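Local coordinates for CBS domain-containing protein (PDB 6XNU) that binds the bacterial second messenger c-di-AMP and controls (p)ppGpp and c-di-AMP homeostasis in Listeria monocytogenes, at residues Val151-Tyr154 and Ile155-Val159; Pro62-Asp65 and Phe66-Leu70; Cys130-Asp133 and Ser134-Phe138. All blocks are in the same frame, centred on the assembly; numbering follows the deposited sequence.

Contact 1. Residues Val151-Tyr154 and Ile155-Val159; sequences VNRY and IHLQV
From V151 through Y154 each carbonyl accepts from the amide four residues on, in regular alpha-helical fashion, the first bond running from I155 N to V151 O over 2.9 Å. The side chains one turn apart then pair up in quite different ways. Y154 and Q158 form a stack of ring on amide, their planes only 13° apart. Q158 CG makes a CH-pi contact over one ring face, 4.2 Å from the Y154 centroid, and a bend at chi2 (-59°) folds the amide back over the phenol, where Q158 NE2 comes 3.7 Å from Y154 CZ.

These turns belong to the end of helix 145-161, the long C-terminal helix, one side of which packs on the second subunit: V151 meets V151 of that subunit and I155 meets its V120. Along this side V151 CG1 touches I155 CD1 at 4.0 Å.

N152 and H156 meet far more steeply, amide and imidazole planes standing 76° apart. H156 CE1 lies 3.4 Å from N152 OD1 and equally far from N152 ND2, while the N152 carbonyl oxygen sits over a face of the same ring. The imidazole is held at its far end by a hydrogen bond from NE2 to E117 of the second subunit. R153 and L157 run side by side, R153 CG 4.1 Å from L157 CD1, and the guanidinium continues to a salt bridge with E26.

Contact 2. Residues Pro62-Asp65 and Phe66-Leu70; sequences PVLD and FEFKL
The beta-hairpin between strands 60-64 and 70-75 is closed by a type I turn followed by a G1 beta bulge, and D65 and K69 face each other at its base. D65 N donates to K69 O over 3.0 Å, and the amide of F68 returns to D65 O at the same distance. F68 fills the left-handed position of the bulge (phi 63°). One residue pair further down, L64 and L70 form a non-hydrogen-bonded antiparallel pair. This is the beta-beta unit of a CBS-type fold, in which two adjacent strands join through a short turn.

The carboxylate of D65 ties the turn together from within. Its CG stands between the backbone N and the carbonyl carbon (chi1 64°), which swings OD1 in under the turn. There OD1 takes K69 N at 2.9 Å, from above the carboxylate plane, and a weak bond from E67 N, so one oxygen grips two backbone amides. The other oxygen, OD2, accepts from H71 just beyond the turn, while the K69 chain crosses the carboxylate, K69 CB coming nearest at 3.5 Å from D65 OD2.

L64 divides its two methyls: CD1 reaches out to the exposed F68, 4.0 Å from F68 CD2, and CD2 turns to L70 in the core. L70 CD1 also presses on P62 CB at 3.5 Å. A water donates to both acids, reaching D65 OD2 at 2.7 Å and E67 OE2 at 2.6 Å.

Contact 3. Residues Cys130-Asp133 and Ser134-Phe138; sequences CVVD and SDHHF
A tight hairpin turn links strands 128-132 and 138-143 of the CBS domain, with D133 and H137 facing each other where the strands part. It is a type I turn from D133 to H136 extended by a G1 beta bulge, H136 occupying the left-handed position (phi 71°). D133 N donates to H137 O over 3.0 Å, and H136 N returns to D133 O over 2.9 Å.

Two acids share the inside of the turn. A chi1 of 80° turns the D133 carboxylate back over its own main chain and brings OD1 close to the turn amides: H137 N reaches D133 OD1 over 3.1 Å and D135 N makes a weak bond to it. The H137 amide also donates, at 3.3 Å, to D135 OD1, an Asx turn, so this one N-H is divided between two carboxylates. It meets both from above their planes. Those planes stand 61° apart, and D133 OD1 is modelled 2.4 Å from D135 OD1, a doubtful separation unless one acid carries a proton. The second oxygen of D135 is in a salt bridge with K69, which would probably temper the crowded negative charge.

V132 CG2 comes obliquely to H136, 4.1 Å from H136 ND1. Towards the core, C130 SG approaches the F138 ring obliquely, 4.0 Å from F138 CE1, a sulfur-aromatic contact, and F138 continues onto P62 and L64 of the other hairpin. Two antiparallel strands in a hairpin, followed by a helix, here 145-161, form the beta-beta-alpha end of the CBS fold.

Along the chain the order is contact 2, contact 3, contact 1. The two hairpin turns belong to different sheets, 60-64 with 70-75 and 128-132 with 138-143, yet their centres lie only 10 Å apart on the same side of the chain's centre. They touch: F68 O lies 2.9 Å from F138 N, a probable hydrogen bond, and L70 packs on C130, so equivalent turns meet side by side, as expected of paired CBS repeats. Contact 1 sits apart on the helix that follows strand 138-143, its centre about 33 Å from that of contact 3 and 39 Å from that of contact 2, and it alone of the three reaches the second subunit.

Contact 1. Residues Val151-Tyr154 and Ile155-Val159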
loop_
_atom_site.group_PDB
_atom_site.type_symbol
_atom_site.label_atom_id
_atom_site.label_comp_id
_atom_site.label_asym_id
_atom_site.label_seq_id
_atom_site.Cartn_x
_atom_site.Cartn_y
_atom_site.Cartn_z
ATOM N N VAL A 151 1.436 18.778 -7.960
ATOM C CA VAL A 151 2.773 18.874 -8.549
ATOM C C VAL A 151 2.695 18.731 -10.065
ATOM O O VAL A 151 3.336 19.484 -10.818
ATOM C CB VAL A 151 3.696 17.814 -7.922
ATOM C CG1 VAL A 151 5.003 17.721 -8.695
ATOM C CG2 VAL A 151 3.972 18.159 -6.471
ATOM N N ASN A 152 1.914 17.758 -10.527
ATOM C CA ASN A 152 1.629 17.566 -11.948
ATOM C C ASN A 152 1.108 18.855 -12.583
ATOM O O ASN A 152 1.614 19.302 -13.619
ATOM C CB ASN A 152 0.617 16.413 -12.057
ATOM C CG ASN A 152 0.382 15.934 -13.460
ATOM O OD1 ASN A 152 1.283 15.401 -14.124
ATOM N ND2 ASN A 152 -0.861 16.088 -13.921
ATOM N N ARG A 153 0.121 19.494 -11.946
ATOM C CA ARG A 153 -0.413 20.750 -12.471
ATOM C C ARG A 153 0.666 21.821 -12.525
ATOM O O ARG A 153 0.745 22.597 -13.492
ATOM C CB ARG A 153 -1.585 21.223 -11.602
ATOM C CG ARG A 153 -2.250 22.488 -12.099
ATOM C CD ARG A 153 -3.506 22.827 -11.287
ATOM N NE ARG A 153 -3.207 23.161 -9.895
ATOM C CZ ARG A 153 -3.572 22.424 -8.842
ATOM N NH1 ARG A 153 -4.253 21.293 -9.007
ATOM N NH2 ARG A 153 -3.251 22.819 -7.615
ATOM N N TYR A 154 1.505 21.886 -11.496
ATOM C CA TYR A 154 2.538 22.916 -11.463
ATOM C C TYR A 154 3.555 22.717 -12.583
ATOM O O TYR A 154 3.957 23.686 -13.241
ATOM C CB TYR A 154 3.231 22.921 -10.102
ATOM C CG TYR A 154 4.301 23.993 -9.977
ATOM C CD1 TYR A 154 3.951 25.326 -9.819
ATOM C CD2 TYR A 154 5.649 23.663 -9.990
ATOM C CE1 TYR A 154 4.918 26.311 -9.705
ATOM C CE2 TYR A 154 6.630 24.646 -9.876
ATOM C CZ TYR A 154 6.255 25.963 -9.727
ATOM O OH TYR A 154 7.223 26.944 -9.610
ATOM N N ILE A 155 3.978 21.470 -12.809
ATOM C CA ILE A 155 4.916 21.173 -13.894
ATOM C C ILE A 155 4.335 21.605 -15.232
ATOM O O ILE A 155 5.048 22.149 -16.090
ATOM C CB ILE A 155 5.274 19.673 -13.877
ATOM C CG1 ILE A 155 6.284 19.391 -12.766
ATOM C CG2 ILE A 155 5.799 19.206 -15.242
ATOM C CD1 ILE A 155 6.419 17.921 -12.434
ATOM N N HIS A 156 3.039 21.370 -15.441
ATOM C CA HIS A 156 2.412 21.726 -16.712
ATOM C C HIS A 156 2.260 23.238 -16.853
ATOM O O HIS A 156 2.386 23.780 -17.958
ATOM C CB HIS A 156 1.061 21.025 -16.844
ATOM C CG HIS A 156 1.182 19.532 -16.957
ATOM N ND1 HIS A 156 0.210 18.661 -16.511
ATOM C CD2 HIS A 156 2.172 18.766 -17.470
ATOM C CE1 HIS A 156 0.603 17.418 -16.743
ATOM N NE2 HIS A 156 1.788 17.454 -17.329
ATOM N N LEU A 157 1.995 23.929 -15.749
ATOM C CA LEU A 157 1.951 25.389 -15.802
ATOM C C LEU A 157 3.309 25.962 -16.176
ATOM O O LEU A 157 3.390 26.962 -16.907
ATOM C CB LEU A 157 1.480 25.938 -14.460
ATOM C CG LEU A 157 0.013 25.629 -14.144
ATOM C CD1 LEU A 157 -0.334 26.083 -12.738
ATOM C CD2 LEU A 157 -0.922 26.265 -15.170
ATOM N N GLN A 158 4.391 25.346 -15.682
ATOM C CA GLN A 158 5.730 25.809 -16.050
ATOM C C GLN A 158 5.980 25.637 -17.542
ATOM O O GLN A 158 6.579 26.510 -18.183
ATOM C CB GLN A 158 6.801 25.064 -15.254
ATOM C CG GLN A 158 6.771 25.347 -13.764
ATOM C CD GLN A 158 6.951 26.816 -13.459
ATOM O OE1 GLN A 158 8.053 27.340 -13.548
ATOM N NE2 GLN A 158 5.865 27.489 -13.096
ATOM N N VAL A 159 5.539 24.512 -18.108
ATOM C CA VAL A 159 5.615 24.330 -19.554
ATOM C C VAL A 159 4.843 25.437 -20.262
ATOM O O VAL A 159 5.345 26.050 -21.211
ATOM C CB VAL A 159 5.104 22.927 -19.934
ATOM C CG1 VAL A 159 4.915 22.799 -21.432
ATOM C CG2 VAL A 159 6.065 21.862 -19.402
#

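Contact 2. Residues Pro62-Asp65 and Phe66-Leu70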
loop_
_atom_site.group_PDB
_atom_site.type_symbol
_atom_site.label_atom_id
_atom_site.label_comp_id
_atom_site.label_asym_id
_atom_site.label_seq_id
_atom_site.Cartn_x
_atom_site.Cartn_y
_atom_site.Cartn_z
ATOM N N PRO A 62 -8.667 1.463 8.729
ATOM C CA PRO A 62 -8.867 1.883 10.118
ATOM C C PRO A 62 -9.601 0.832 10.930
ATOM O O PRO A 62 -10.383 0.028 10.411
ATOM C CB PRO A 62 -9.703 3.162 9.982
ATOM C CG PRO A 62 -10.350 3.060 8.635
ATOM C CD PRO A 62 -9.345 2.350 7.768
ATOM N N VAL A 63 -9.332 0.853 12.231
ATOM C CA VAL A 63 -10.061 0.057 13.209
ATOM C C VAL A 63 -10.863 1.030 14.062
ATOM O O VAL A 63 -10.290 1.944 14.662
ATOM C CB VAL A 63 -9.117 -0.788 14.076
ATOM C CG1 VAL A 63 -9.914 -1.633 15.033
ATOM C CG2 VAL A 63 -8.225 -1.666 13.210
ATOM N N LEU A 64 -12.182 0.852 14.083
ATOM C CA LEU A 64 -13.106 1.732 14.783
ATOM C C LEU A 64 -13.748 1.002 15.954
ATOM O O LEU A 64 -13.732 -0.229 16.027
ATOM C CB LEU A 64 -14.207 2.230 13.843
ATOM C CG LEU A 64 -13.743 2.851 12.524
ATOM C CD1 LEU A 64 -14.958 3.394 11.771
ATOM C CD2 LEU A 64 -12.710 3.924 12.783
ATOM N N ASP A 65 -14.335 1.775 16.865
ATOM C CA ASP A 65 -15.179 1.184 17.889
ATOM C C ASP A 65 -16.650 1.307 17.480
ATOM O O ASP A 65 -16.978 1.733 16.374
ATOM C CB ASP A 65 -14.872 1.804 19.262
ATOM C CG ASP A 65 -15.191 3.289 19.350
ATOM O OD1 ASP A 65 -16.000 3.819 18.551
ATOM O OD2 ASP A 65 -14.628 3.941 20.260
ATOM N N PHE A 66 -17.565 0.933 18.379
ATOM C CA PHE A 66 -18.978 0.961 18.013
ATOM C C PHE A 66 -19.531 2.382 17.894
ATOM O O PHE A 66 -20.629 2.557 17.356
ATOM C CB PHE A 66 -19.794 0.158 19.036
ATOM C CG PHE A 66 -20.010 0.884 20.337
ATOM C CD1 PHE A 66 -18.930 1.252 21.134
ATOM C CD2 PHE A 66 -21.294 1.214 20.760
ATOM C CE1 PHE A 66 -19.131 1.921 22.335
ATOM C CE2 PHE A 66 -21.500 1.888 21.953
ATOM C CZ PHE A 66 -20.417 2.241 22.741
ATOM N N GLU A 67 -18.815 3.384 18.402
ATOM C CA GLU A 67 -19.166 4.787 18.217
ATOM C C GLU A 67 -18.474 5.400 17.010
ATOM O O GLU A 67 -18.528 6.620 16.837
ATOM C CB GLU A 67 -18.807 5.611 19.458
ATOM C CG GLU A 67 -19.465 5.146 20.751
ATOM C CD GLU A 67 -19.058 6.028 21.914
ATOM O OE1 GLU A 67 -19.448 7.215 21.934
ATOM O OE2 GLU A 67 -18.317 5.545 22.790
ATOM N N PHE A 68 -17.828 4.575 16.187
ATOM C CA PHE A 68 -17.122 5.021 14.980
ATOM C C PHE A 68 -15.965 5.962 15.303
ATOM O O PHE A 68 -15.572 6.787 14.472
ATOM C CB PHE A 68 -18.090 5.651 13.971
ATOM C CG PHE A 68 -19.064 4.666 13.409
ATOM C CD1 PHE A 68 -20.144 4.238 14.175
ATOM C CD2 PHE A 68 -18.872 4.107 12.153
ATOM C CE1 PHE A 68 -21.041 3.304 13.692
ATOM C CE2 PHE A 68 -19.768 3.174 11.653
ATOM C CZ PHE A 68 -20.854 2.758 12.427
ATOM N N LYS A 69 -15.377 5.821 16.491
ATOM C CA LYS A 69 -14.134 6.513 16.812
ATOM C C LYS A 69 -12.930 5.672 16.378
ATOM O O LYS A 69 -12.957 4.439 16.423
ATOM C CB LYS A 69 -14.044 6.815 18.310
ATOM C CG LYS A 69 -15.132 7.734 18.813
ATOM C CD LYS A 69 -15.063 7.842 20.333
ATOM C CE LYS A 69 -16.302 8.521 20.881
ATOM N NZ LYS A 69 -16.585 9.775 20.141
ATOM N N LEU A 70 -11.860 6.362 15.993
ATOM C CA LEU A 70 -10.684 5.733 15.395
ATOM C C LEU A 70 -9.716 5.262 16.477
ATOM O O LEU A 70 -9.212 6.077 17.254
ATOM C CB LEU A 70 -9.991 6.727 14.464
ATOM C CG LEU A 70 -8.685 6.249 13.821
ATOM C CD1 LEU A 70 -8.938 5.103 12.849
ATOM C CD2 LEU A 70 -8.032 7.407 13.110
HETATM O O HOH W 1 -15.875 4.747 22.481
#

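Contact 3. Residues Cys130-Asp133 and Ser134-Phe138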
loop_
_atom_site.group_PDB
_atom_site.type_symbol
_atom_site.label_atom_id
_atom_site.label_comp_id
_atom_site.label_asym_id
_atom_site.label_seq_id
_atom_site.Cartn_x
_atom_site.Cartn_y
_atom_site.Cartn_z
ATOM N N CYS A 130 -5.504 9.715 8.514
ATOM C CA CYS A 130 -6.911 9.692 8.871
ATOM C C CYS A 130 -7.366 11.076 9.330
ATOM O O CYS A 130 -6.608 11.802 9.979
ATOM C CB CYS A 130 -7.112 8.689 9.991
ATOM S SG CYS A 130 -7.021 6.975 9.411
ATOM N N VAL A 131 -8.606 11.433 8.987
ATOM C CA VAL A 131 -9.258 12.662 9.449
ATOM C C VAL A 131 -10.272 12.284 10.520
ATOM O O VAL A 131 -11.055 11.345 10.339
ATOM C CB VAL A 131 -9.947 13.409 8.295
ATOM C CG1 VAL A 131 -10.574 14.707 8.785
ATOM C CG2 VAL A 131 -8.954 13.700 7.166
ATOM N N VAL A 132 -10.247 13.001 11.649
ATOM C CA VAL A 132 -11.168 12.746 12.753
ATOM C C VAL A 132 -11.675 14.086 13.248
ATOM O O VAL A 132 -11.065 15.129 13.009
ATOM C CB VAL A 132 -10.527 11.961 13.929
ATOM C CG1 VAL A 132 -9.932 10.618 13.452
ATOM C CG2 VAL A 132 -9.477 12.804 14.634
ATOM N N ASP A 133 -12.809 14.058 13.931
ATOM C CA ASP A 133 -13.280 15.302 14.526
ATOM C C ASP A 133 -12.761 15.370 15.968
ATOM O O ASP A 133 -11.979 14.522 16.409
ATOM C CB ASP A 133 -14.798 15.409 14.357
ATOM C CG ASP A 133 -15.559 14.617 15.366
ATOM O OD1 ASP A 133 -14.934 13.815 16.071
ATOM O OD2 ASP A 133 -16.791 14.811 15.469
ATOM N N SER A 134 -13.183 16.382 16.736
ATOM C CA SER A 134 -12.549 16.586 18.036
ATOM C C SER A 134 -12.797 15.439 19.015
ATOM O O SER A 134 -12.006 15.270 19.949
ATOM C CB SER A 134 -13.008 17.912 18.648
ATOM O OG SER A 134 -14.387 18.143 18.410
ATOM N N ASP A 135 -13.844 14.631 18.827
ATOM C CA ASP A 135 -14.068 13.471 19.686
ATOM C C ASP A 135 -13.600 12.162 19.044
ATOM O O ASP A 135 -14.032 11.084 19.461
ATOM C CB ASP A 135 -15.542 13.394 20.121
ATOM C CG ASP A 135 -16.472 12.776 19.075
ATOM O OD1 ASP A 135 -16.163 12.793 17.877
ATOM O OD2 ASP A 135 -17.546 12.259 19.455
ATOM N N HIS A 136 -12.708 12.247 18.054
ATOM C CA HIS A 136 -12.051 11.122 17.382
ATOM C C HIS A 136 -12.989 10.323 16.491
ATOM O O HIS A 136 -12.641 9.213 16.075
ATOM C CB HIS A 136 -11.352 10.195 18.381
ATOM C CG HIS A 136 -10.074 10.763 18.915
ATOM N ND1 HIS A 136 -8.910 10.799 18.175
ATOM C CD2 HIS A 136 -9.787 11.357 20.098
ATOM C CE1 HIS A 136 -7.957 11.373 18.888
ATOM N NE2 HIS A 136 -8.463 11.721 20.057
ATOM N N HIS A 137 -14.157 10.862 16.163
ATOM C CA HIS A 137 -15.033 10.221 15.195
ATOM C C HIS A 137 -14.361 10.227 13.827
ATOM O O HIS A 137 -13.873 11.268 13.370
ATOM C CB HIS A 137 -16.365 10.966 15.151
ATOM C CG HIS A 137 -17.356 10.409 14.184
ATOM N ND1 HIS A 137 -17.445 10.839 12.874
ATOM C CD2 HIS A 137 -18.336 9.486 14.345
ATOM C CE1 HIS A 137 -18.430 10.197 12.273
ATOM N NE2 HIS A 137 -18.985 9.369 13.141
ATOM N N PHE A 138 -14.346 9.062 13.184
ATOM C CA PHE A 138 -13.633 8.891 11.918
ATOM C C PHE A 138 -14.378 9.577 10.779
ATOM O O PHE A 138 -15.558 9.302 10.537
ATOM C CB PHE A 138 -13.468 7.404 11.620
ATOM C CG PHE A 138 -12.784 7.118 10.314
ATOM C CD1 PHE A 138 -11.540 7.651 10.036
ATOM C CD2 PHE A 138 -13.387 6.300 9.378
ATOM C CE1 PHE A 138 -10.909 7.378 8.822
ATOM C CE2 PHE A 138 -12.755 6.011 8.164
ATOM C CZ PHE A 138 -11.518 6.555 7.899
#